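Local coordinates for protection of telomeres protein poz1 (Schizosaccharomyces pombe, PDB 5WE0) that binds telomeric DNA and negatively regulates telomerase and telomere length in fission yeast, at residues 142-147 and 213-218; 135-140 and 220-225; 11-16 and 35-40. All coordinates share one frame; numbering follows the deposited sequence.

Two of the three contacts belong to one helix pair: contacts 1 and 2 join helix 130-157 to helix 209-230, with centres about 10 Å apart, and Leu140 of contact 2 touches Val215 and Arg218 of contact 1. In chain order the segments of contact 1 lie inside those of contact 2, as expected of an antiparallel pairing. Contact 3 closes earlier, joining helix 2-18 to helix 31-43, its centre about 27 Å and 26 Å from the centres of contacts 1 and 2. The all-helical chain illustrates two separate helix pairs, one near the N-terminus, and one nearer the middle of the molecule that uses the late helix 209-230, whose end the disulfide Cys113-Cys231 ties to helix 93-115.

Contact 1. Residues 142-147 and 213-218; sequences SCAKAG and NSVLSR
Val215 sets CG1 into the notch between Cys143 and Ala144 and CG2 against the sulfur of Cys143. With CG1 anti to the backbone N (chi1 160°), this methyl reaches in against the facing backbone, where Val215 CG1 comes within 3.5 Å of Ala144 N. The same methyl rests beside the CB atoms of Cys143 and Ala144. The sulfur of Cys143, itself anti to the backbone N, lies against the fork of Val215, slightly nearer CG2 than CG1: Cys143 SG is 3.8 Å from Val215 CG2. Alongside, Leu216 CD1 comes within 3.9 Å of Ala144 CB, and that single methyl is therefore held between a valine branch and a leucine branch. The small side chain of Ala144 is consistent with the close approach: Ala144 CA and Leu216 CA are 5.2 Å apart, and the segment axes come to 8.5 Å while crossing obliquely, at 133° between their N-to-C directions. Beyond the contact, on helix 209-230, Arg218 turns back and grips Ser214 side-on, Arg218 NE lying 3.1 Å from Ser214 OG, to which NH2 also bonds; outside the two segments, NH2 pairs with an acidic side chain of another protein's chain. That chain also packs on Cys143 and Val215, whereas Leu216 touches Leu103 of helix 93-115, so the pairing of helices 130-157 and 209-230 lies between a partner protein and a third helix.

Contact 2. Residues 135-140 and 220-225; sequences NEALKL and IQCTKL
Cys222 points from helix 209-230 into the face of helix 130-157 that carries Glu136, Ala137 and Leu140, in an antiparallel helix pair whose segments run at 149° to one another. The contact starts modestly, with Cys222 CB at a loose 4.5 Å from Leu140 CD1. From there the sulfur is set anti to the backbone N (chi1 -175°), which carries it straight out across the groove between the helices. Cys222 SG ends 3.8 Å from Ala137 CB. Cys222 SG is also 3.9 Å from Ala137 N, so the sulfur lies against the backbone as well as the methyl, and it brushes Glu136 CB at the margin. With a methyl facing a thiol, the segment axes lie 9.5 Å apart, and the contact between side chains is apolar. Glu136 offers only its CB here, since its carboxylate is turned to the backbone of the chain of another protein, where OE1 accepts a hydrogen bond. An aromatic side chain of that chain also packs on Cys222, and Ala137 touches Arg110 of helix 93-115. Farther round helix 209-230, the ammonium of Lys224 is shared between a salt bridge to Glu62 OE2 and a bond within its own helix, in which Lys224 NZ sits 3.0 Å from Gln221 OE1, in the plane of that amide carbonyl.

Contact 3. Residues 11-16 and 35-40; sequences LNTLET and NACLRY
In Leu14 a chi1 of -87°, some way from the usual staggered value, directs the isobutyl group across the gap so that its fork meets Cys37 CB. In Cys37 the sulfur is swung beside the backbone N, anti to the carbonyl carbon (chi1 -72°), which takes SG towards Thr13 CG2. Cys37 CB is 3.7 Å from Leu14 CG, and Leu14 CD2 touches it equally closely. The other methyl reaches farther along: Leu14 CD1 comes 3.7 Å from Leu38 CD2, the two leucines crossing at about a right angle, methyl to methyl. The thiol finds a looser neighbour at the border of the contact, where Cys37 SG is 4.1 Å from Thr13 CG2. With larger side chains between them, the segment axes remain 10.0 Å apart at an antiparallel angle of 144°. An alanine in place of Leu14 would remove the whole fork and is likely to leave Cys37 CB and the Leu38 methyl without their partner, opening a gap between the helices. The side chain of Leu14 also touches Leu41 of helix 31-43 and Met56 of helix 54-64, and Leu38 packs on an aromatic side chain of the chain of another protein. The chemistry here is carbon against carbon, with one thiol beside it, which is consistent with pairing of helices 2-18 and 31-43 by apolar burial at this point, with no directed polar bond between the two segments.

Contact 1. Residues 142-147 and 213-218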
ATOM      1  N   SER A 142       5.998   7.600  -6.603  1.00 27.97           N
ATOM      2  CA  SER A 142       7.338   7.099  -6.845  1.00 32.55           C
ATOM      3  C   SER A 142       8.199   7.195  -5.580  1.00 26.15           C
ATOM      4  O   SER A 142       8.965   6.283  -5.275  1.00 26.08           O
ATOM      5  CB  SER A 142       7.918   7.876  -8.041  1.00 31.67           C
ATOM      6  OG  SER A 142       9.328   7.828  -8.079  1.00 42.55           O
ATOM      7  N   CYS A 143       8.073   8.287  -4.825  1.00 28.39           N
ATOM      8  CA  CYS A 143       8.789   8.398  -3.559  1.00 29.02           C
ATOM      9  C   CYS A 143       8.283   7.361  -2.551  1.00 29.77           C
ATOM     10  O   CYS A 143       9.081   6.658  -1.920  1.00 30.04           O
ATOM     11  CB  CYS A 143       8.669   9.824  -3.009  1.00 29.65           C
ATOM     12  SG  CYS A 143       9.690  10.174  -1.482  1.00 35.13           S
ATOM     13  N   ALA A 144       6.957   7.252  -2.384  1.00 27.98           N
ATOM     14  CA  ALA A 144       6.396   6.281  -1.444  1.00 29.54           C
ATOM     15  C   ALA A 144       6.815   4.861  -1.799  1.00 28.30           C
ATOM     16  O   ALA A 144       7.188   4.078  -0.919  1.00 28.12           O
ATOM     17  CB  ALA A 144       4.871   6.378  -1.413  1.00 22.94           C
ATOM     18  N   LYS A 145       6.727   4.499  -3.080  1.00 23.79           N
ATOM     19  CA  LYS A 145       7.062   3.139  -3.473  1.00 23.49           C
ATOM     20  C   LYS A 145       8.527   2.819  -3.187  1.00 30.53           C
ATOM     21  O   LYS A 145       8.844   1.732  -2.687  1.00 28.61           O
ATOM     22  CB  LYS A 145       6.764   2.915  -4.945  1.00 29.26           C
ATOM     23  CG  LYS A 145       7.055   1.507  -5.410  1.00 31.46           C
ATOM     24  CD  LYS A 145       6.903   1.402  -6.895  1.00 33.81           C
ATOM     25  CE  LYS A 145       7.204  -0.007  -7.367  1.00 42.91           C
ATOM     26  NZ  LYS A 145       7.091  -0.048  -8.854  1.00 48.52           N
ATOM     27  N   ALA A 146       9.435   3.747  -3.512  1.00 30.08           N
ATOM     28  CA  ALA A 146      10.854   3.507  -3.266  1.00 29.17           C
ATOM     29  C   ALA A 146      11.141   3.394  -1.774  1.00 29.57           C
ATOM     30  O   ALA A 146      11.983   2.588  -1.354  1.00 26.41           O
ATOM     31  CB  ALA A 146      11.697   4.621  -3.880  1.00 21.84           C
ATOM     32  N   GLY A 147      10.451   4.194  -0.957  1.00 26.09           N
ATOM     33  CA  GLY A 147      10.638   4.098   0.480  1.00 30.92           C
ATOM     34  C   GLY A 147      10.205   2.757   1.045  1.00 28.06           C
ATOM     35  O   GLY A 147      10.878   2.193   1.904  1.00 27.30           O
ATOM     36  N   ASN A 213       6.099   7.998   5.502  1.00 31.12           N
ATOM     37  CA  ASN A 213       4.747   8.051   6.041  1.00 29.81           C
ATOM     38  C   ASN A 213       4.004   9.274   5.508  1.00 26.53           C
ATOM     39  O   ASN A 213       2.844   9.179   5.095  1.00 27.07           O
ATOM     40  CB  ASN A 213       4.805   8.068   7.571  1.00 30.83           C
ATOM     41  CG  ASN A 213       3.452   8.237   8.203  1.00 34.02           C
ATOM     42  OD1 ASN A 213       2.650   7.306   8.240  1.00 35.50           O
ATOM     43  ND2 ASN A 213       3.182   9.432   8.702  1.00 39.69           N
ATOM     44  N   SER A 214       4.658  10.435   5.516  1.00 26.59           N
ATOM     45  CA  SER A 214       4.017  11.665   5.039  1.00 30.28           C
ATOM     46  C   SER A 214       3.729  11.610   3.535  1.00 26.33           C
ATOM     47  O   SER A 214       2.629  11.955   3.089  1.00 29.06           O
ATOM     48  CB  SER A 214       4.905  12.862   5.383  1.00 29.22           C
ATOM     49  OG  SER A 214       4.453  14.015   4.697  1.00 35.10           O
ATOM     50  N   VAL A 215       4.716  11.184   2.740  1.00 26.33           N
ATOM     51  CA  VAL A 215       4.550  11.059   1.289  1.00 25.90           C
ATOM     52  C   VAL A 215       3.416  10.103   0.955  1.00 24.98           C
ATOM     53  O   VAL A 215       2.592  10.369   0.066  1.00 28.18           O
ATOM     54  CB  VAL A 215       5.878  10.599   0.661  1.00 30.80           C
ATOM     55  CG1 VAL A 215       5.659  10.000  -0.703  1.00 29.82           C
ATOM     56  CG2 VAL A 215       6.871  11.746   0.608  1.00 31.13           C
ATOM     57  N   LEU A 216       3.373   8.963   1.636  1.00 23.75           N
ATOM     58  CA  LEU A 216       2.356   7.955   1.345  1.00 25.29           C
ATOM     59  C   LEU A 216       0.971   8.448   1.738  1.00 25.89           C
ATOM     60  O   LEU A 216      -0.005   8.246   1.001  1.00 28.41           O
ATOM     61  CB  LEU A 216       2.694   6.661   2.079  1.00 25.04           C
ATOM     62  CG  LEU A 216       1.774   5.472   1.844  1.00 27.00           C
ATOM     63  CD1 LEU A 216       1.630   5.239   0.359  1.00 24.73           C
ATOM     64  CD2 LEU A 216       2.374   4.241   2.550  1.00 25.44           C
ATOM     65  N   SER A 217       0.859   9.090   2.902  1.00 26.17           N
ATOM     66  CA  SER A 217      -0.410   9.705   3.279  1.00 27.15           C
ATOM     67  C   SER A 217      -0.855  10.733   2.242  1.00 28.23           C
ATOM     68  O   SER A 217      -2.016  10.755   1.826  1.00 26.93           O
ATOM     69  CB  SER A 217      -0.274  10.380   4.638  1.00 26.05           C
ATOM     70  OG  SER A 217      -1.402  11.214   4.827  1.00 32.19           O
ATOM     71  N   ARG A 218       0.065  11.610   1.825  1.00 27.76           N
ATOM     72  CA  ARG A 218      -0.273  12.622   0.835  1.00 25.69           C
ATOM     73  C   ARG A 218      -0.596  11.994  -0.510  1.00 27.38           C
ATOM     74  O   ARG A 218      -1.442  12.514  -1.243  1.00 29.48           O
ATOM     75  CB  ARG A 218       0.864  13.638   0.726  1.00 28.77           C
ATOM     76  CG  ARG A 218       0.862  14.619   1.902  1.00 24.70           C
ATOM     77  CD  ARG A 218       1.934  15.661   1.752  1.00 27.16           C
ATOM     78  NE  ARG A 218       3.254  15.163   2.109  1.00 31.55           N
ATOM     79  CZ  ARG A 218       4.360  15.519   1.475  1.00 34.54           C
ATOM     80  NH1 ARG A 218       4.277  16.365   0.460  1.00 31.96           N
ATOM     81  NH2 ARG A 218       5.537  15.044   1.849  1.00 27.59           N
TER

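Contact 2. Residues 135-140 and 220-225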
ATOM      1  N   ASN A 135       0.863  15.096 -11.919  1.00 24.87           N
ATOM      2  CA  ASN A 135       2.291  15.213 -11.643  1.00 29.56           C
ATOM      3  C   ASN A 135       2.597  15.077 -10.150  1.00 28.08           C
ATOM      4  O   ASN A 135       3.590  14.450  -9.761  1.00 30.32           O
ATOM      5  CB  ASN A 135       2.777  16.560 -12.187  1.00 27.21           C
ATOM      6  CG  ASN A 135       4.250  16.786 -11.978  1.00 31.64           C
ATOM      7  OD1 ASN A 135       5.095  16.053 -12.506  1.00 33.04           O
ATOM      8  ND2 ASN A 135       4.572  17.823 -11.216  1.00 31.30           N
ATOM      9  N   GLU A 136       1.763  15.671  -9.300  1.00 30.64           N
ATOM     10  CA  GLU A 136       1.968  15.565  -7.860  1.00 34.08           C
ATOM     11  C   GLU A 136       1.800  14.124  -7.393  1.00 28.86           C
ATOM     12  O   GLU A 136       2.638  13.600  -6.655  1.00 27.31           O
ATOM     13  CB  GLU A 136       1.005  16.489  -7.123  1.00 32.65           C
ATOM     14  CG  GLU A 136       1.540  17.870  -6.873  1.00 39.40           C
ATOM     15  CD  GLU A 136       0.495  18.752  -6.222  1.00 48.73           C
ATOM     16  OE1 GLU A 136      -0.063  18.331  -5.199  1.00 51.20           O
ATOM     17  OE2 GLU A 136       0.233  19.869  -6.709  1.00 62.39           O
ATOM     18  N   ALA A 137       0.722  13.467  -7.825  1.00 28.55           N
ATOM     19  CA  ALA A 137       0.498  12.074  -7.457  1.00 25.26           C
ATOM     20  C   ALA A 137       1.635  11.186  -7.938  1.00 28.06           C
ATOM     21  O   ALA A 137       2.097  10.308  -7.201  1.00 27.71           O
ATOM     22  CB  ALA A 137      -0.843  11.592  -8.010  1.00 25.23           C
ATOM     23  N   LEU A 138       2.110  11.403  -9.168  1.00 28.85           N
ATOM     24  CA  LEU A 138       3.188  10.566  -9.694  1.00 29.35           C
ATOM     25  C   LEU A 138       4.455  10.721  -8.878  1.00 25.23           C
ATOM     26  O   LEU A 138       5.160   9.738  -8.636  1.00 23.65           O
ATOM     27  CB  LEU A 138       3.489  10.919 -11.153  1.00 30.29           C
ATOM     28  CG  LEU A 138       2.554  10.442 -12.244  1.00 27.53           C
ATOM     29  CD1 LEU A 138       2.912  11.185 -13.548  1.00 30.68           C
ATOM     30  CD2 LEU A 138       2.688   8.934 -12.407  1.00 25.70           C
ATOM     31  N   LYS A 139       4.761  11.950  -8.447  1.00 26.59           N
ATOM     32  CA  LYS A 139       5.983  12.178  -7.675  1.00 29.44           C
ATOM     33  C   LYS A 139       5.869  11.544  -6.293  1.00 29.91           C
ATOM     34  O   LYS A 139       6.793  10.867  -5.831  1.00 26.79           O
ATOM     35  CB  LYS A 139       6.249  13.678  -7.561  1.00 32.18           C
ATOM     36  CG  LYS A 139       6.964  14.239  -8.787  1.00 39.94           C
ATOM     37  CD  LYS A 139       6.665  15.717  -9.004  1.00 38.65           C
ATOM     38  CE  LYS A 139       7.230  16.574  -7.908  1.00 41.96           C
ATOM     39  NZ  LYS A 139       6.873  18.011  -8.060  1.00 47.32           N
ATOM     40  N   LEU A 140       4.725  11.746  -5.630  1.00 29.58           N
ATOM     41  CA  LEU A 140       4.477  11.117  -4.340  1.00 28.37           C
ATOM     42  C   LEU A 140       4.478   9.600  -4.454  1.00 28.10           C
ATOM     43  O   LEU A 140       5.025   8.910  -3.585  1.00 26.85           O
ATOM     44  CB  LEU A 140       3.142  11.613  -3.764  1.00 25.53           C
ATOM     45  CG  LEU A 140       3.123  13.096  -3.386  1.00 29.82           C
ATOM     46  CD1 LEU A 140       1.691  13.616  -3.185  1.00 29.48           C
ATOM     47  CD2 LEU A 140       3.969  13.311  -2.125  1.00 25.34           C
ATOM     48  N   ILE A 220      -2.142   9.099  -0.890  1.00 25.94           N
ATOM     49  CA  ILE A 220      -3.494   8.561  -0.759  1.00 26.55           C
ATOM     50  C   ILE A 220      -4.521   9.684  -0.817  1.00 24.85           C
ATOM     51  O   ILE A 220      -5.568   9.550  -1.452  1.00 28.34           O
ATOM     52  CB  ILE A 220      -3.609   7.735   0.540  1.00 26.58           C
ATOM     53  CG1 ILE A 220      -2.735   6.457   0.448  1.00 26.17           C
ATOM     54  CG2 ILE A 220      -5.083   7.382   0.827  1.00 23.64           C
ATOM     55  CD1 ILE A 220      -3.174   5.452  -0.663  1.00 21.19           C
ATOM     56  N   GLN A 221      -4.243  10.805  -0.144  1.00 28.97           N
ATOM     57  CA  GLN A 221      -5.186  11.923  -0.115  1.00 29.12           C
ATOM     58  C   GLN A 221      -5.293  12.591  -1.487  1.00 32.40           C
ATOM     59  O   GLN A 221      -6.387  12.981  -1.919  1.00 33.34           O
ATOM     60  CB  GLN A 221      -4.752  12.938   0.954  1.00 29.37           C
ATOM     61  CG  GLN A 221      -4.887  12.430   2.420  1.00 37.60           C
ATOM     62  CD  GLN A 221      -6.314  11.941   2.772  1.00 40.43           C
ATOM     63  OE1 GLN A 221      -6.595  10.732   2.775  1.00 35.02           O
ATOM     64  NE2 GLN A 221      -7.213  12.887   3.063  1.00 43.46           N
ATOM     65  N   CYS A 222      -4.154  12.748  -2.168  1.00 31.52           N
ATOM     66  CA  CYS A 222      -4.136  13.269  -3.527  1.00 31.42           C
ATOM     67  C   CYS A 222      -4.968  12.394  -4.450  1.00 28.29           C
ATOM     68  O   CYS A 222      -5.828  12.890  -5.194  1.00 28.52           O
ATOM     69  CB  CYS A 222      -2.689  13.336  -4.024  1.00 32.62           C
ATOM     70  SG  CYS A 222      -2.467  14.113  -5.664  1.00 37.71           S
ATOM     71  N   THR A 223      -4.767  11.079  -4.359  1.00 27.82           N
ATOM     72  CA  THR A 223      -5.510  10.137  -5.189  1.00 26.91           C
ATOM     73  C   THR A 223      -7.005  10.202  -4.901  1.00 31.52           C
ATOM     74  O   THR A 223      -7.813  10.259  -5.832  1.00 29.98           O
ATOM     75  CB  THR A 223      -4.992   8.716  -4.944  1.00 25.00           C
ATOM     76  OG1 THR A 223      -3.614   8.639  -5.316  1.00 27.23           O
ATOM     77  CG2 THR A 223      -5.756   7.710  -5.766  1.00 24.51           C
ATOM     78  N   LYS A 224      -7.385  10.226  -3.610  1.00 31.58           N
ATOM     79  CA  LYS A 224      -8.794  10.327  -3.222  1.00 30.54           C
ATOM     80  C   LYS A 224      -9.435  11.570  -3.810  1.00 32.67           C
ATOM     81  O   LYS A 224     -10.557  11.519  -4.327  1.00 31.73           O
ATOM     82  CB  LYS A 224      -8.939  10.384  -1.699  1.00 29.32           C
ATOM     83  CG  LYS A 224      -8.816   9.084  -0.926  1.00 29.95           C
ATOM     84  CD  LYS A 224      -9.200   9.360   0.546  1.00 33.40           C
ATOM     85  CE  LYS A 224      -8.822   8.211   1.451  1.00 33.45           C
ATOM     86  NZ  LYS A 224      -8.704   8.617   2.875  1.00 34.76           N
ATOM     87  N   LEU A 225      -8.748  12.707  -3.700  1.00 34.62           N
ATOM     88  CA  LEU A 225      -9.283  13.960  -4.229  1.00 37.06           C
ATOM     89  C   LEU A 225      -9.501  13.878  -5.741  1.00 33.92           C
ATOM     90  O   LEU A 225     -10.597  14.158  -6.220  1.00 35.48           O
ATOM     91  CB  LEU A 225      -8.355  15.118  -3.856  1.00 35.85           C
ATOM     92  CG  LEU A 225      -8.812  16.508  -4.287  1.00 45.61           C
ATOM     93  CD1 LEU A 225     -10.043  16.825  -3.500  1.00 49.21           C
ATOM     94  CD2 LEU A 225      -7.768  17.576  -4.026  1.00 43.15           C
TER

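Contact 3. Residues 11-16 and 35-40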
ATOM      1  N   LEU A  11     -19.834  -5.737   0.241  1.00 35.48           N
ATOM      2  CA  LEU A  11     -18.934  -4.669  -0.205  1.00 36.75           C
ATOM      3  C   LEU A  11     -19.498  -3.289   0.115  1.00 37.05           C
ATOM      4  O   LEU A  11     -18.767  -2.406   0.594  1.00 38.88           O
ATOM      5  CB  LEU A  11     -18.655  -4.791  -1.709  1.00 38.78           C
ATOM      6  CG  LEU A  11     -17.488  -5.700  -2.114  1.00 36.06           C
ATOM      7  CD1 LEU A  11     -17.263  -5.700  -3.615  1.00 41.24           C
ATOM      8  CD2 LEU A  11     -16.214  -5.317  -1.371  1.00 32.44           C
ATOM      9  N   ASN A  12     -20.801  -3.085  -0.129  1.00 36.13           N
ATOM     10  CA  ASN A  12     -21.430  -1.803   0.190  1.00 37.21           C
ATOM     11  C   ASN A  12     -21.383  -1.504   1.676  1.00 34.17           C
ATOM     12  O   ASN A  12     -21.182  -0.353   2.078  1.00 41.76           O
ATOM     13  CB  ASN A  12     -22.879  -1.779  -0.310  1.00 40.58           C
ATOM     14  CG  ASN A  12     -22.961  -1.869  -1.810  1.00 42.59           C
ATOM     15  OD1 ASN A  12     -23.695  -2.691  -2.363  1.00 46.44           O
ATOM     16  ND2 ASN A  12     -22.178  -1.036  -2.487  1.00 45.51           N
ATOM     17  N   THR A  13     -21.564  -2.521   2.513  1.00 34.50           N
ATOM     18  CA  THR A  13     -21.404  -2.306   3.948  1.00 33.02           C
ATOM     19  C   THR A  13     -19.972  -1.913   4.306  1.00 33.25           C
ATOM     20  O   THR A  13     -19.758  -1.016   5.142  1.00 34.13           O
ATOM     21  CB  THR A  13     -21.848  -3.551   4.722  1.00 35.27           C
ATOM     22  OG1 THR A  13     -23.270  -3.712   4.569  1.00 35.19           O
ATOM     23  CG2 THR A  13     -21.471  -3.447   6.214  1.00 29.61           C
ATOM     24  N   LEU A  14     -18.974  -2.593   3.727  1.00 31.74           N
ATOM     25  CA  LEU A  14     -17.586  -2.235   4.039  1.00 31.31           C
ATOM     26  C   LEU A  14     -17.280  -0.791   3.647  1.00 35.95           C
ATOM     27  O   LEU A  14     -16.537  -0.091   4.353  1.00 32.55           O
ATOM     28  CB  LEU A  14     -16.611  -3.203   3.368  1.00 32.97           C
ATOM     29  CG  LEU A  14     -16.289  -4.471   4.174  1.00 35.83           C
ATOM     30  CD1 LEU A  14     -15.247  -5.312   3.439  1.00 34.71           C
ATOM     31  CD2 LEU A  14     -15.823  -4.151   5.597  1.00 28.73           C
ATOM     32  N   GLU A  15     -17.866  -0.325   2.527  1.00 34.93           N
ATOM     33  CA  GLU A  15     -17.675   1.054   2.084  1.00 35.20           C
ATOM     34  C   GLU A  15     -17.994   2.049   3.184  1.00 39.85           C
ATOM     35  O   GLU A  15     -17.247   3.015   3.399  1.00 38.88           O
ATOM     36  CB  GLU A  15     -18.588   1.362   0.904  1.00 38.70           C
ATOM     37  CG  GLU A  15     -18.153   0.846  -0.423  1.00 38.33           C
ATOM     38  CD  GLU A  15     -18.701   1.696  -1.566  1.00 43.13           C
ATOM     39  OE1 GLU A  15     -18.950   2.904  -1.337  1.00 46.99           O
ATOM     40  OE2 GLU A  15     -18.869   1.162  -2.685  1.00 43.03           O
ATOM     41  N   THR A  16     -19.108   1.833   3.891  1.00 38.04           N
ATOM     42  CA  THR A  16     -19.492   2.761   4.948  1.00 35.77           C
ATOM     43  C   THR A  16     -18.576   2.660   6.149  1.00 40.66           C
ATOM     44  O   THR A  16     -18.587   3.560   6.996  1.00 46.58           O
ATOM     45  CB  THR A  16     -20.957   2.549   5.365  1.00 42.73           C
ATOM     46  OG1 THR A  16     -21.047   1.502   6.346  1.00 40.60           O
ATOM     47  CG2 THR A  16     -21.840   2.227   4.143  1.00 31.94           C
ATOM     48  N   ASN A  35     -14.237  -7.695  10.214  1.00 36.41           N
ATOM     49  CA  ASN A  35     -13.618  -9.010  10.024  1.00 36.70           C
ATOM     50  C   ASN A  35     -14.589 -10.026   9.426  1.00 35.71           C
ATOM     51  O   ASN A  35     -14.223 -10.802   8.532  1.00 34.99           O
ATOM     52  CB  ASN A  35     -13.061  -9.524  11.354  1.00 41.20           C
ATOM     53  CG  ASN A  35     -11.721  -8.881  11.705  1.00 45.45           C
ATOM     54  OD1 ASN A  35     -10.799  -8.861  10.894  1.00 47.39           O
ATOM     55  ND2 ASN A  35     -11.603  -8.389  12.929  1.00 46.78           N
ATOM     56  N   ALA A  36     -15.825 -10.065   9.941  1.00 35.14           N
ATOM     57  CA  ALA A  36     -16.832 -10.967   9.390  1.00 34.07           C
ATOM     58  C   ALA A  36     -17.108 -10.657   7.920  1.00 34.05           C
ATOM     59  O   ALA A  36     -17.332 -11.572   7.122  1.00 34.14           O
ATOM     60  CB  ALA A  36     -18.116 -10.887  10.223  1.00 36.83           C
ATOM     61  N   CYS A  37     -17.142  -9.367   7.553  1.00 33.70           N
ATOM     62  CA  CYS A  37     -17.318  -8.988   6.145  1.00 33.25           C
ATOM     63  C   CYS A  37     -16.144  -9.444   5.284  1.00 34.57           C
ATOM     64  O   CYS A  37     -16.339 -10.031   4.213  1.00 31.39           O
ATOM     65  CB  CYS A  37     -17.496  -7.475   6.017  1.00 33.63           C
ATOM     66  SG  CYS A  37     -19.089  -6.822   6.602  1.00 41.48           S
ATOM     67  N   LEU A  38     -14.910  -9.145   5.721  1.00 32.77           N
ATOM     68  CA  LEU A  38     -13.730  -9.548   4.950  1.00 34.27           C
ATOM     69  C   LEU A  38     -13.684 -11.056   4.781  1.00 33.34           C
ATOM     70  O   LEU A  38     -13.386 -11.565   3.695  1.00 32.45           O
ATOM     71  CB  LEU A  38     -12.445  -9.072   5.636  1.00 33.72           C
ATOM     72  CG  LEU A  38     -12.214  -7.577   5.626  1.00 32.86           C
ATOM     73  CD1 LEU A  38     -10.975  -7.328   6.384  1.00 29.39           C
ATOM     74  CD2 LEU A  38     -12.082  -7.110   4.186  1.00 31.41           C
ATOM     75  N   ARG A  39     -13.960 -11.794   5.862  1.00 33.16           N
ATOM     76  CA  ARG A  39     -13.927 -13.245   5.767  1.00 31.55           C
ATOM     77  C   ARG A  39     -14.996 -13.756   4.817  1.00 32.93           C
ATOM     78  O   ARG A  39     -14.737 -14.663   4.015  1.00 35.27           O
ATOM     79  CB  ARG A  39     -14.076 -13.890   7.142  1.00 39.90           C
ATOM     80  CG  ARG A  39     -13.539 -15.324   7.134  1.00 40.48           C
ATOM     81  CD  ARG A  39     -13.867 -16.116   8.399  1.00 43.48           C
ATOM     82  NE  ARG A  39     -13.130 -17.387   8.440  1.00 44.60           N
ATOM     83  CZ  ARG A  39     -13.474 -18.484   7.754  1.00 50.90           C
ATOM     84  NH1 ARG A  39     -14.534 -18.475   6.941  1.00 45.16           N
ATOM     85  NH2 ARG A  39     -12.743 -19.593   7.855  1.00 48.61           N
ATOM     86  N   TYR A  40     -16.203 -13.185   4.876  1.00 35.77           N
ATOM     87  CA  TYR A  40     -17.243 -13.631   3.953  1.00 32.96           C
ATOM     88  C   TYR A  40     -16.807 -13.438   2.505  1.00 33.98           C
ATOM     89  O   TYR A  40     -16.968 -14.341   1.670  1.00 35.34           O
ATOM     90  CB  TYR A  40     -18.571 -12.907   4.202  1.00 34.97           C
ATOM     91  CG  TYR A  40     -19.685 -13.531   3.375  1.00 38.34           C
ATOM     92  CD1 TYR A  40     -20.341 -14.679   3.821  1.00 39.84           C
ATOM     93  CD2 TYR A  40     -20.026 -13.023   2.121  1.00 36.07           C
ATOM     94  CE1 TYR A  40     -21.334 -15.273   3.072  1.00 38.30           C
ATOM     95  CE2 TYR A  40     -21.024 -13.616   1.357  1.00 39.23           C
ATOM     96  CZ  TYR A  40     -21.671 -14.738   1.845  1.00 41.21           C
ATOM     97  OH  TYR A  40     -22.656 -15.352   1.109  1.00 47.43           O
TER